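Local coordinates for uncharacterized protein (Bacteroides eggerthii, PDB 4GDZ) that is of unknown function but belongs to the DUF4251 family, folds around an antiparallel beta sheet and holds a magnesium ion in the crystal, at residues V54-G59 with T86-P91; G126-I131 with N147-S152; G138-T143 with S158-P163. All blocks are in the same frame, centred on the assembly; numbering follows the deposited sequence. Where two conformers were deposited one is given.

Contact 1 of 3, residues V54-G59 with T86-P91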
loop_
_atom_site.group_PDB
_atom_site.type_symbol
_atom_site.label_atom_id
_atom_site.label_comp_id
_atom_site.label_asym_id
_atom_site.label_seq_id
_atom_site.Cartn_x
_atom_site.Cartn_y
_atom_site.Cartn_z
ATOM N N VAL A 54 1.942 12.075 2.670
ATOM C CA VAL A 54 1.878 11.260 3.850
ATOM C C VAL A 54 1.035 10.032 3.515
ATOM O O VAL A 54 0.028 10.102 2.772
ATOM C CB VAL A 54 1.366 12.059 5.084
ATOM C CG1 VAL A 54 0.024 12.708 4.808
ATOM C CG2 VAL A 54 1.279 11.138 6.298
HETATM N N MSE A 55 1.490 8.888 4.021
HETATM C CA MSE A 55 0.859 7.618 3.777
HETATM C C MSE A 55 0.211 7.059 5.033
HETATM O O MSE A 55 0.825 7.028 6.102
HETATM C CB MSE A 55 1.906 6.644 3.231
HETATM C CG MSE A 55 2.556 7.171 1.926
HETATM SE SE MSE A 55 4.194 6.170 1.471
HETATM C CE MSE A 55 3.552 4.288 1.733
ATOM N N PHE A 56 -1.046 6.625 4.900
ATOM C CA PHE A 56 -1.826 6.103 6.027
ATOM C C PHE A 56 -1.861 4.573 6.017
ATOM O O PHE A 56 -1.768 3.945 4.974
ATOM C CB PHE A 56 -3.263 6.701 6.018
ATOM C CG PHE A 56 -3.263 8.204 6.082
ATOM C CD1 PHE A 56 -3.098 8.864 7.295
ATOM C CD2 PHE A 56 -3.299 8.954 4.925
ATOM C CE1 PHE A 56 -3.020 10.247 7.347
ATOM C CE2 PHE A 56 -3.234 10.323 4.968
ATOM C CZ PHE A 56 -3.081 10.982 6.176
ATOM N N ARG A 57 -2.059 4.001 7.201
ATOM C CA ARG A 57 -2.029 2.539 7.431
ATOM C C ARG A 57 -3.092 1.816 6.589
ATOM O O ARG A 57 -2.892 0.690 6.162
ATOM C CB ARG A 57 -2.303 2.265 8.927
ATOM C CG ARG A 57 -1.423 1.256 9.632
ATOM C CD ARG A 57 -1.698 1.293 11.136
ATOM N NE ARG A 57 -3.128 1.158 11.416
ATOM C CZ ARG A 57 -3.660 1.042 12.630
ATOM N NH1 ARG A 57 -2.892 1.023 13.714
ATOM N NH2 ARG A 57 -4.976 0.934 12.754
ATOM N N ASN A 58 -4.233 2.462 6.356
ATOM C CA ASN A 58 -5.285 1.847 5.567
ATOM C C ASN A 58 -5.042 1.823 4.030
ATOM O O ASN A 58 -5.881 1.275 3.260
ATOM C CB ASN A 58 -6.653 2.484 5.907
ATOM C CG ASN A 58 -6.686 3.986 5.660
ATOM O OD1 ASN A 58 -5.853 4.538 4.926
ATOM N ND2 ASN A 58 -7.662 4.657 6.259
ATOM N N GLY A 59 -3.920 2.410 3.586
ATOM C CA GLY A 59 -3.580 2.439 2.140
ATOM C C GLY A 59 -3.870 3.815 1.520
ATOM O O GLY A 59 -3.506 4.080 0.377
ATOM N N THR A 86 -4.000 17.904 7.069
ATOM C CA THR A 86 -4.615 17.420 5.812
ATOM C C THR A 86 -6.124 17.234 5.961
ATOM O O THR A 86 -6.667 17.331 7.049
ATOM C CB THR A 86 -4.013 16.076 5.352
ATOM O OG1 THR A 86 -4.479 15.017 6.203
ATOM C CG2 THR A 86 -2.450 16.098 5.371
ATOM N N VAL A 87 -6.777 16.951 4.844
ATOM C CA VAL A 87 -8.214 16.729 4.788
ATOM C C VAL A 87 -8.571 15.299 5.326
ATOM O O VAL A 87 -9.750 14.993 5.543
ATOM C CB VAL A 87 -8.733 17.024 3.362
ATOM C CG1 VAL A 87 -10.181 16.570 3.152
ATOM C CG2 VAL A 87 -8.643 18.543 3.081
ATOM N N TYR A 88 -7.567 14.447 5.553
ATOM C CA TYR A 88 -7.832 13.131 6.171
ATOM C C TYR A 88 -8.452 13.413 7.578
ATOM O O TYR A 88 -7.832 14.064 8.382
ATOM C CB TYR A 88 -6.560 12.325 6.235
ATOM C CG TYR A 88 -6.713 10.914 6.750
ATOM C CD1 TYR A 88 -6.900 10.667 8.116
ATOM C CD2 TYR A 88 -6.654 9.828 5.897
ATOM C CE1 TYR A 88 -7.056 9.369 8.606
ATOM C CE2 TYR A 88 -6.776 8.530 6.379
ATOM C CZ TYR A 88 -6.978 8.301 7.727
ATOM O OH TYR A 88 -7.106 7.015 8.205
ATOM N N PRO A 89 -9.711 13.014 7.805
ATOM C CA PRO A 89 -10.406 13.511 9.001
ATOM C C PRO A 89 -9.824 12.918 10.285
ATOM O O PRO A 89 -9.321 11.780 10.278
ATOM C CB PRO A 89 -11.824 13.017 8.823
ATOM C CG PRO A 89 -11.952 12.614 7.408
ATOM C CD PRO A 89 -10.599 12.199 6.961
ATOM N N GLY A 90 -9.909 13.683 11.365
ATOM C CA GLY A 90 -9.528 13.199 12.679
ATOM C C GLY A 90 -8.049 13.242 13.007
ATOM O O GLY A 90 -7.236 13.713 12.216
ATOM N N PRO A 91 -7.686 12.748 14.202
ATOM C CA PRO A 91 -6.322 12.918 14.735
ATOM C C PRO A 91 -5.203 12.343 13.882
ATOM O O PRO A 91 -4.102 12.855 13.924
ATOM C CB PRO A 91 -6.368 12.214 16.116
ATOM C CG PRO A 91 -7.660 11.493 16.188
ATOM C CD PRO A 91 -8.592 12.070 15.153
HETATM O O HOH W 1 -5.091 4.685 8.433
#
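F56 and Y88 meet from backbones that stay well apart, their CA atoms 9.2 Å from each other, so that side chains and a water make the contact between the type I turn F56-G59 and the loop after strand 77-85. The two six-membered rings form a face-to-face stack, with centroids 3.9 Å apart and planes inclined by 13°. The side chains run past each other in opposite directions: F56 CG lies 3.5 Å from Y88 CE2, while F56 CZ, at the far end, lies against Y88 CB and CG. Y88 is sent across by a CG anti to its backbone N (chi1 -176°), and its hydroxyl arrives beside N58. There N58 ND2 sits in the plane of the Y88 ring, at its edge, 3.1 Å from Y88 OH; N58 OD1 is held by the backbone N of Q60. Water 1 joins the same hydroxyl to the backbone, lying 3.1 Å from Y88 OH and accepting from N58 N. On the loop side, T86 OG1 takes the N-H of Y88 in an ST turn (3.2 Å from Y88 N to T86 OG1) and also bonds to G93 O. F132 of the second subunit meets the Y88 ring edge-to-face. The contact thus pairs an aromatic stack with a hydrated polar end, tying the tyrosine at once to its own chain's turn and to the subunit interface.

Contact 2 of 3, residues G126-I131 with N147-S152; sequences GISAQI and NPNFNS. With MG (magnesium ion), chain B.
N149 OD1 is gripped by the backbone N of S128, 3.0 Å away with an N-H...O angle of 164°, and by water 2, which donates to it and also to G126 O. These bonds lie at the open end of the antiparallel beta hairpin of strands 128-135 and 141-148, where the second strand gives way to a loop. N149 CG sits between its own backbone N and carbonyl carbon (chi1 72°), which folds the amide back over S128. The S128 N-H comes in from above the plane of the N149 side-chain carbonyl, not along a lone pair. N149 CB meanwhile rests 3.4 Å from S128 OG. The main chain of N149 replies with a 2.9 Å bond from N149 N to S128 O. Further in, A129 and P148 form a non-hydrogen-bonded pair, followed by the hydrogen-bonded pair of Q130 and N147, in which N147 N reaches Q130 O at 2.8 Å. Beyond the paired residues, at the open end, I127 CD1 lies at the edge of the F150 ring, and V97 of strand 94-100 packs against both I127 and P148. The end of strand 141-148 and the loop after it hold a magnesium ion, bound by N147 OD1 at 2.4 Å, P148 O and N151 O, with N153 O as the fourth protein ligand. All four are neutral oxygens, three of them main-chain carbonyls. The N147 amide is steadied at its other end as well: N147 ND2 donates to water 3, 3.0 Å away, and that water donates to Q130 OE1 at 2.8 Å.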
loop_
_atom_site.group_PDB
_atom_site.type_symbol
_atom_site.label_atom_id
_atom_site.label_comp_id
_atom_site.label_asym_id
_atom_site.label_seq_id
_atom_site.Cartn_x
_atom_site.Cartn_y
_atom_site.Cartn_z
ATOM N N GLY A 126 17.027 16.510 24.057
ATOM C CA GLY A 126 15.855 15.956 24.714
ATOM C C GLY A 126 14.846 15.252 23.806
ATOM O O GLY A 126 13.756 14.931 24.247
ATOM N N ILE A 127 15.193 15.033 22.547
ATOM C CA ILE A 127 14.268 14.477 21.559
ATOM C C ILE A 127 15.136 13.796 20.500
ATOM O O ILE A 127 16.204 14.287 20.142
ATOM C CB ILE A 127 13.315 15.564 20.916
ATOM C CG1 ILE A 127 12.279 14.916 19.960
ATOM C CG2 ILE A 127 14.064 16.703 20.194
ATOM C CD1 ILE A 127 11.187 15.868 19.469
ATOM N N SER A 128 14.648 12.690 19.958
ATOM C CA SER A 128 15.324 12.023 18.837
ATOM C C SER A 128 14.298 11.375 17.947
ATOM O O SER A 128 13.124 11.259 18.316
ATOM C CB SER A 128 16.324 10.987 19.364
ATOM O OG SER A 128 15.636 9.961 20.066
ATOM N N ALA A 129 14.724 10.958 16.770
ATOM C CA ALA A 129 13.831 10.232 15.860
ATOM C C ALA A 129 14.640 9.141 15.180
ATOM O O ALA A 129 15.759 9.379 14.735
ATOM C CB ALA A 129 13.200 11.149 14.794
ATOM N N GLN A 130 14.051 7.949 15.113
ATOM C CA GLN A 130 14.582 6.840 14.320
ATOM C C GLN A 130 13.942 6.830 12.921
ATOM O O GLN A 130 12.726 6.977 12.769
ATOM C CB GLN A 130 14.342 5.526 15.041
ATOM C CG GLN A 130 14.986 4.359 14.309
ATOM C CD GLN A 130 15.004 3.154 15.192
ATOM O OE1 GLN A 130 13.950 2.639 15.560
ATOM N NE2 GLN A 130 16.193 2.725 15.568
ATOM N N ILE A 131 14.790 6.717 11.908
ATOM C CA ILE A 131 14.426 6.906 10.503
ATOM C C ILE A 131 14.689 5.606 9.727
ATOM O O ILE A 131 15.766 5.033 9.863
ATOM C CB ILE A 131 15.302 8.005 9.852
ATOM C CG1 ILE A 131 15.412 9.264 10.755
ATOM C CG2 ILE A 131 14.777 8.335 8.458
ATOM C CD1 ILE A 131 14.112 9.987 11.020
ATOM N N ASN A 147 10.104 7.848 13.435
ATOM C CA ASN A 147 9.647 7.384 14.730
ATOM C C ASN A 147 10.262 8.213 15.851
ATOM O O ASN A 147 11.379 7.912 16.287
ATOM C CB ASN A 147 9.992 5.876 14.876
ATOM C CG ASN A 147 9.496 5.265 16.176
ATOM O OD1 ASN A 147 8.828 5.901 16.972
ATOM N ND2 ASN A 147 9.852 4.007 16.401
ATOM N N PRO A 148 9.534 9.239 16.351
ATOM C CA PRO A 148 10.095 10.068 17.434
ATOM C C PRO A 148 10.181 9.303 18.742
ATOM O O PRO A 148 9.437 8.371 18.941
ATOM C CB PRO A 148 9.071 11.218 17.559
ATOM C CG PRO A 148 8.426 11.283 16.211
ATOM C CD PRO A 148 8.285 9.839 15.829
ATOM N N ASN A 149 11.086 9.687 19.633
ATOM C CA ASN A 149 11.320 8.874 20.828
ATOM C C ASN A 149 10.220 8.981 21.880
ATOM O O ASN A 149 10.159 8.139 22.765
ATOM C CB ASN A 149 12.644 9.253 21.502
ATOM C CG ASN A 149 12.554 10.600 22.188
ATOM O OD1 ASN A 149 12.310 11.616 21.548
ATOM N ND2 ASN A 149 12.624 10.591 23.496
ATOM N N PHE A 150 9.355 9.993 21.813
ATOM C CA PHE A 150 8.450 10.268 22.949
ATOM C C PHE A 150 7.185 9.417 22.999
ATOM O O PHE A 150 6.534 9.350 24.032
ATOM C CB PHE A 150 8.111 11.773 23.058
ATOM C CG PHE A 150 7.596 12.383 21.781
ATOM C CD1 PHE A 150 6.274 12.187 21.385
ATOM C CD2 PHE A 150 8.419 13.163 20.988
ATOM C CE1 PHE A 150 5.786 12.754 20.210
ATOM C CE2 PHE A 150 7.944 13.712 19.808
ATOM C CZ PHE A 150 6.637 13.497 19.414
ATOM N N ASN A 151 6.785 8.816 21.894
ATOM C CA ASN A 151 5.728 7.817 21.964
ATOM C C ASN A 151 5.925 6.812 20.846
ATOM O O ASN A 151 6.845 6.959 20.048
ATOM C CB ASN A 151 4.319 8.462 21.976
ATOM C CG ASN A 151 3.976 9.212 20.699
ATOM O OD1 ASN A 151 4.254 8.754 19.615
ATOM N ND2 ASN A 151 3.317 10.363 20.840
ATOM N N SER A 152 5.083 5.784 20.805
ATOM C CA SER A 152 5.280 4.641 19.907
ATOM C C SER A 152 4.750 4.908 18.478
ATOM O O SER A 152 5.011 4.124 17.570
ATOM C CB SER A 152 4.587 3.401 20.500
ATOM O OG SER A 152 3.191 3.596 20.341
HETATM MG MG MG B . 7.363 7.438 17.977
HETATM O O HOH W 2 11.419 13.607 23.589
HETATM O O HOH W 3 11.529 2.957 14.152
#

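Contact 3 of 3, residues G138-T143 with S158-P163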
loop_
_atom_site.group_PDB
_atom_site.type_symbol
_atom_site.label_atom_id
_atom_site.label_comp_id
_atom_site.label_asym_id
_atom_site.label_seq_id
_atom_site.Cartn_x
_atom_site.Cartn_y
_atom_site.Cartn_z
ATOM N N GLY A 138 15.722 2.257 -10.171
ATOM C CA GLY A 138 15.159 2.835 -11.385
ATOM C C GLY A 138 14.644 4.255 -11.273
ATOM O O GLY A 138 14.370 4.880 -12.284
ATOM N N ASP A 139 14.504 4.787 -10.063
ATOM C CA ASP A 139 14.022 6.155 -9.922
ATOM C C ASP A 139 14.545 6.709 -8.585
ATOM O O ASP A 139 15.267 6.013 -7.868
ATOM C CB ASP A 139 12.480 6.145 -9.980
ATOM C CG ASP A 139 11.870 7.536 -10.156
ATOM O OD1 ASP A 139 12.526 8.435 -10.735
ATOM O OD2 ASP A 139 10.726 7.727 -9.687
ATOM N N ASN A 140 14.200 7.954 -8.260
ATOM C CA ASN A 140 14.577 8.520 -6.963
ATOM C C ASN A 140 13.409 8.703 -5.999
ATOM O O ASN A 140 13.542 9.461 -5.040
ATOM C CB ASN A 140 15.357 9.834 -7.146
ATOM C CG ASN A 140 14.498 10.960 -7.665
ATOM O OD1 ASN A 140 13.474 10.733 -8.309
ATOM N ND2 ASN A 140 14.920 12.192 -7.394
ATOM N N ASN A 141 12.285 8.014 -6.219
ATOM C CA ASN A 141 11.209 8.039 -5.231
ATOM C C ASN A 141 11.613 7.139 -4.050
ATOM O O ASN A 141 12.106 6.023 -4.234
ATOM C CB ASN A 141 9.819 7.664 -5.806
ATOM C CG ASN A 141 8.660 7.956 -4.797
ATOM O OD1 ASN A 141 8.183 9.092 -4.661
ATOM N ND2 ASN A 141 8.215 6.921 -4.092
ATOM N N ALA A 142 11.467 7.677 -2.847
ATOM C CA ALA A 142 11.831 6.979 -1.629
ATOM C C ALA A 142 10.718 7.164 -0.636
ATOM O O ALA A 142 9.982 8.145 -0.689
ATOM C CB ALA A 142 13.138 7.534 -1.076
ATOM N N THR A 143 10.617 6.216 0.273
ATOM C CA THR A 143 9.644 6.225 1.343
ATOM C C THR A 143 10.395 6.238 2.656
ATOM O O THR A 143 11.408 5.523 2.817
ATOM C CB THR A 143 8.744 4.976 1.235
ATOM O OG1 THR A 143 8.132 5.015 -0.062
ATOM C CG2 THR A 143 7.664 4.936 2.337
ATOM N N SER A 158 6.438 9.851 1.546
ATOM C CA SER A 158 7.193 9.519 0.361
ATOM C C SER A 158 7.457 10.764 -0.402
ATOM O O SER A 158 6.729 11.770 -0.262
ATOM C CB SER A 158 6.490 8.466 -0.516
ATOM O OG SER A 158 5.290 8.945 -1.095
ATOM N N GLY A 159 8.502 10.704 -1.214
ATOM C CA GLY A 159 8.911 11.825 -2.013
ATOM C C GLY A 159 10.192 11.564 -2.784
ATOM O O GLY A 159 10.474 10.424 -3.128
ATOM N N SER A 160 10.932 12.628 -3.115
ATOM C CA SER A 160 12.130 12.511 -3.990
ATOM C C SER A 160 13.399 12.529 -3.150
ATOM O O SER A 160 13.534 13.365 -2.278
ATOM C CB SER A 160 12.180 13.642 -5.000
ATOM O OG SER A 160 11.081 13.577 -5.868
ATOM N N LEU A 161 14.316 11.601 -3.399
ATOM C CA LEU A 161 15.613 11.592 -2.727
ATOM C C LEU A 161 16.628 12.288 -3.628
ATOM O O LEU A 161 16.830 11.897 -4.782
ATOM C CB LEU A 161 16.051 10.173 -2.378
ATOM C CG LEU A 161 17.325 9.939 -1.572
ATOM C CD1 LEU A 161 17.239 10.598 -0.209
ATOM C CD2 LEU A 161 17.496 8.430 -1.408
ATOM N N LEU A 162 17.241 13.354 -3.105
ATOM C CA LEU A 162 18.051 14.271 -3.922
ATOM C C LEU A 162 19.420 14.520 -3.304
ATOM O O LEU A 162 19.549 14.618 -2.072
ATOM C CB LEU A 162 17.321 15.621 -4.059
ATOM C CG LEU A 162 15.979 15.657 -4.807
ATOM C CD1 LEU A 162 15.297 16.993 -4.529
ATOM C CD2 LEU A 162 16.161 15.430 -6.315
ATOM N N PRO A 163 20.447 14.675 -4.152
ATOM C CA PRO A 163 21.695 15.227 -3.632
ATOM C C PRO A 163 21.457 16.658 -3.127
ATOM O O PRO A 163 20.531 17.336 -3.593
ATOM C CB PRO A 163 22.654 15.204 -4.829
ATOM C CG PRO A 163 21.891 14.688 -5.995
ATOM C CD PRO A 163 20.488 14.379 -5.598
#
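The N140 amide is the flat group that carries the side-chain part of this contact: L161 O takes its N-H, S160 CB lies above it, 3.9 Å from N140 ND2, and L162 CD2 comes up beyond the nitrogen, 3.6 Å from N140 ND2. The bond from N140 ND2 to L161 O is 3.2 Å long and bent, 144° at the hydrogen. Its acceptor is tilted out of the amide plane, and the nitrogen in turn stands above the plane of the L161 carbonyl. A CG placed between backbone N and carbonyl carbon (chi1 70°) turns the amide toward the partner strand, where the main chain of N140 is engaged as well: L161 N donates to N140 O at 2.8 Å, nearly straight. Two bonds thus join N140 to the backbone of one residue, at the open end of the hairpin of strands 141-148 and 155-163. The strands are antiparallel in register, though the axes of segments 141-143 and 158-163 make 117°, far from a straight antiparallel course. A142 and G159 form the hydrogen-bonded pair, through A142 N to G159 O at 2.9 Å and G159 N to A142 O at 3.0 Å; N141 with S160 and T143 with S158 flank it as non-hydrogen-bonded pairs. On the face carrying A142, its CB meets L161 CB at 4.1 Å; A142 touches L49 of strand 46-55, and L161 touches L42 of helix 28-44. On the other face T143 OG1 lies 3.8 Å from S158 CB, while S158 OG bonds to Q53 NE2 of the neighbouring strand.

In the fold
All three contacts reach one antiparallel sheet. Contact 1 closes along the chain before the other two open, whereas contacts 2 and 3 interleave and share strand 141-148: contact 3 holds its beginning against strand 155-163, contact 2 its end against strand 128-135. Those two lie on opposite sides of the chain's centre, their own centres 23 Å apart. Contact 1 is about 20 Å from contact 2, centre to centre, and 21 Å from contact 3, yet it touches contact 3, because strands 46-55 and 155-163 are neighbours: M55 SE packs on T143 CG2 at 3.8 Å. Contact 1 has most neighbours in the other subunits, its P89 packing on Q130, of contact 2, in the second subunit.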